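Local coordinates for PTS-dependent dihydroxyacetone kinase operon regulatory protein (PDB 4LRZ) that activates transcription of the dhaKLM operon from a sigma-70 promoter and represses its own expression, this chain probably being its sensor region, at residues F[226-230]-F[231-235]. Numbering follows the deposited sequence.
Sequences QFINA and QAARV
The carbonyl oxygen of N229 is gripped by two amides from the first turn of the helix that follows it. A233 N donates at 3.2 Å to N229 O, nearly in line with the carbonyl (161° at the oxygen), while A232 N makes a weak, more bent bond to the same atom. One residue on, R234 N reaches A230 O at 3.1 Å, and a weak bond from A233 N shares that oxygen. N229 thus occupies the N-cap, where the chain leaves strand 225-228, an outermost strand of the PAS sheet within this chain, and winds into helix 230-235. The side chain of N229 turns toward the start of this helix. Q231, its chain bent, crosses the N229 side chain at about a right angle while the two amide planes stack, 30° apart; Q231 NE2 makes a weak hydrogen bond to M212 O. On the apolar side I228 runs alongside the turn, with CG1 3.7 Å from A232 CB and CD1 3.9 Å from A233 CB. I217 on the neighbouring strand also touches I228. With chi1 at 60°, the extended R234 chain is turned back along the first turn, which places A230 O over one face of the guanidinium, 3.8 Å from NH1; Q231 CA lies over the centre of one face. One sound and one weak bond at each carbonyl, together with the I228–alanine contacts, probably help set the direction in which the helix leaves the strand.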
ATOM      1  N   GLN F 226     -17.345 -18.361  -5.644  1.00 36.12           N
ATOM      2  CA  GLN F 226     -16.523 -17.231  -6.057  1.00 35.73           C
ATOM      3  C   GLN F 226     -16.735 -16.896  -7.512  1.00 36.01           C
ATOM      4  O   GLN F 226     -16.678 -15.719  -7.869  1.00 37.10           O
ATOM      5  CB  GLN F 226     -15.009 -17.434  -5.772  1.00 34.37           C
ATOM      6  CG  GLN F 226     -14.699 -17.590  -4.291  1.00 33.63           C
ATOM      7  CD  GLN F 226     -15.218 -16.418  -3.484  1.00 38.17           C
ATOM      8  OE1 GLN F 226     -16.202 -16.560  -2.733  1.00 40.61           O
ATOM      9  NE2 GLN F 226     -14.596 -15.233  -3.657  1.00 32.62           N
ATOM     10  N   PHE F 227     -16.919 -17.913  -8.345  1.00 35.59           N
ATOM     11  CA  PHE F 227     -17.211 -17.702  -9.752  1.00 36.62           C
ATOM     12  C   PHE F 227     -17.956 -18.868 -10.364  1.00 37.78           C
ATOM     13  O   PHE F 227     -17.838 -20.019  -9.894  1.00 37.60           O
ATOM     14  CB  PHE F 227     -15.985 -17.327 -10.616  1.00 36.67           C
ATOM     15  CG  PHE F 227     -14.742 -18.198 -10.419  1.00 36.85           C
ATOM     16  CD1 PHE F 227     -14.542 -19.351 -11.184  1.00 37.74           C
ATOM     17  CD2 PHE F 227     -13.713 -17.772  -9.554  1.00 37.24           C
ATOM     18  CE1 PHE F 227     -13.356 -20.126 -11.044  1.00 36.25           C
ATOM     19  CE2 PHE F 227     -12.546 -18.515  -9.375  1.00 35.09           C
ATOM     20  CZ  PHE F 227     -12.355 -19.700 -10.126  1.00 38.90           C
ATOM     21  N   ILE F 228     -18.727 -18.546 -11.398  1.00 37.66           N
ATOM     22  CA  ILE F 228     -19.464 -19.518 -12.197  1.00 38.81           C
ATOM     23  C   ILE F 228     -19.615 -18.934 -13.599  1.00 39.80           C
ATOM     24  O   ILE F 228     -19.963 -17.760 -13.749  1.00 40.13           O
ATOM     25  CB  ILE F 228     -20.853 -19.825 -11.556  1.00 39.45           C
ATOM     26  CG1 ILE F 228     -21.583 -20.914 -12.323  1.00 40.65           C
ATOM     27  CG2 ILE F 228     -21.743 -18.557 -11.470  1.00 39.31           C
ATOM     28  CD1 ILE F 228     -22.868 -21.383 -11.625  1.00 43.83           C
ATOM     29  N   ASN F 229     -19.341 -19.718 -14.632  1.00 41.33           N
ATOM     30  CA  ASN F 229     -19.478 -19.179 -15.988  1.00 42.94           C
ATOM     31  C   ASN F 229     -20.857 -19.487 -16.562  1.00 45.97           C
ATOM     32  O   ASN F 229     -21.591 -20.261 -15.961  1.00 47.26           O
ATOM     33  CB  ASN F 229     -18.313 -19.538 -16.937  1.00 41.80           C
ATOM     34  CG  ASN F 229     -18.182 -21.042 -17.239  1.00 40.46           C
ATOM     35  OD1 ASN F 229     -17.267 -21.426 -17.961  1.00 38.45           O
ATOM     36  ND2 ASN F 229     -19.013 -21.879 -16.646  1.00 33.92           N
ATOM     37  N   ALA F 230     -21.217 -18.855 -17.680  1.00 48.27           N
ATOM     38  CA  ALA F 230     -22.528 -19.069 -18.308  1.00 51.37           C
ATOM     39  C   ALA F 230     -22.860 -20.546 -18.498  1.00 53.05           C
ATOM     40  O   ALA F 230     -23.972 -20.969 -18.206  1.00 53.89           O
ATOM     41  CB  ALA F 230     -22.631 -18.301 -19.655  1.00 52.76           C
ATOM     42  N   GLN F 231     -21.870 -21.310 -18.955  1.00 53.78           N
ATOM     43  CA  GLN F 231     -22.000 -22.722 -19.277  1.00 55.85           C
ATOM     44  C   GLN F 231     -22.414 -23.559 -18.060  1.00 55.92           C
ATOM     45  O   GLN F 231     -23.279 -24.440 -18.169  1.00 57.06           O
ATOM     46  CB  GLN F 231     -20.678 -23.258 -19.873  1.00 56.30           C
ATOM     47  CG  GLN F 231     -20.080 -22.479 -21.086  1.00 58.90           C
ATOM     48  CD  GLN F 231     -19.288 -21.188 -20.725  1.00 62.17           C
ATOM     49  OE1 GLN F 231     -19.846 -20.201 -20.211  1.00 59.94           O
ATOM     50  NE2 GLN F 231     -17.983 -21.189 -21.041  1.00 62.55           N
ATOM     51  N   ALA F 232     -21.798 -23.296 -16.905  1.00 54.95           N
ATOM     52  CA  ALA F 232     -22.113 -24.055 -15.689  1.00 55.78           C
ATOM     53  C   ALA F 232     -23.503 -23.697 -15.151  1.00 57.65           C
ATOM     54  O   ALA F 232     -24.185 -24.522 -14.538  1.00 58.82           O
ATOM     55  CB  ALA F 232     -21.080 -23.823 -14.633  1.00 52.82           C
ATOM     56  N   ALA F 233     -23.903 -22.457 -15.382  1.00 58.47           N
ATOM     57  CA  ALA F 233     -25.097 -21.923 -14.779  1.00 60.32           C
ATOM     58  C   ALA F 233     -26.343 -22.394 -15.521  1.00 63.18           C
ATOM     59  O   ALA F 233     -27.402 -22.538 -14.911  1.00 64.10           O
ATOM     60  CB  ALA F 233     -25.033 -20.408 -14.747  1.00 59.37           C
ATOM     61  N   ARG F 234     -26.230 -22.619 -16.831  1.00 65.20           N
ATOM     62  CA  ARG F 234     -27.361 -23.174 -17.580  1.00 68.66           C
ATOM     63  C   ARG F 234     -27.546 -24.660 -17.255  1.00 68.91           C
ATOM     64  O   ARG F 234     -28.660 -25.079 -16.932  1.00 70.58           O
ATOM     65  CB  ARG F 234     -27.271 -22.906 -19.091  1.00 70.45           C
ATOM     66  CG  ARG F 234     -26.041 -23.472 -19.782  1.00 74.05           C
ATOM     67  CD  ARG F 234     -26.182 -23.519 -21.319  1.00 82.18           C
ATOM     68  NE  ARG F 234     -24.855 -23.505 -21.959  1.00 86.08           N
ATOM     69  CZ  ARG F 234     -24.144 -22.401 -22.228  1.00 87.31           C
ATOM     70  NH1 ARG F 234     -24.618 -21.191 -21.929  1.00 87.33           N
ATOM     71  NH2 ARG F 234     -22.944 -22.503 -22.801  1.00 88.03           N
ATOM     72  N   VAL F 235     -26.445 -25.423 -17.294  1.00 67.88           N
ATOM     73  CA  VAL F 235     -26.430 -26.865 -17.002  1.00 68.06           C
ATOM     74  C   VAL F 235     -26.970 -27.202 -15.605  1.00 68.10           C
ATOM     75  O   VAL F 235     -27.891 -28.011 -15.472  1.00 69.92           O
ATOM     76  CB  VAL F 235     -25.033 -27.461 -17.187  1.00 66.70           C
ATOM     77  CG1 VAL F 235     -24.969 -28.844 -16.599  1.00 67.87           C
ATOM     78  CG2 VAL F 235     -24.628 -27.474 -18.667  1.00 67.53           C
TER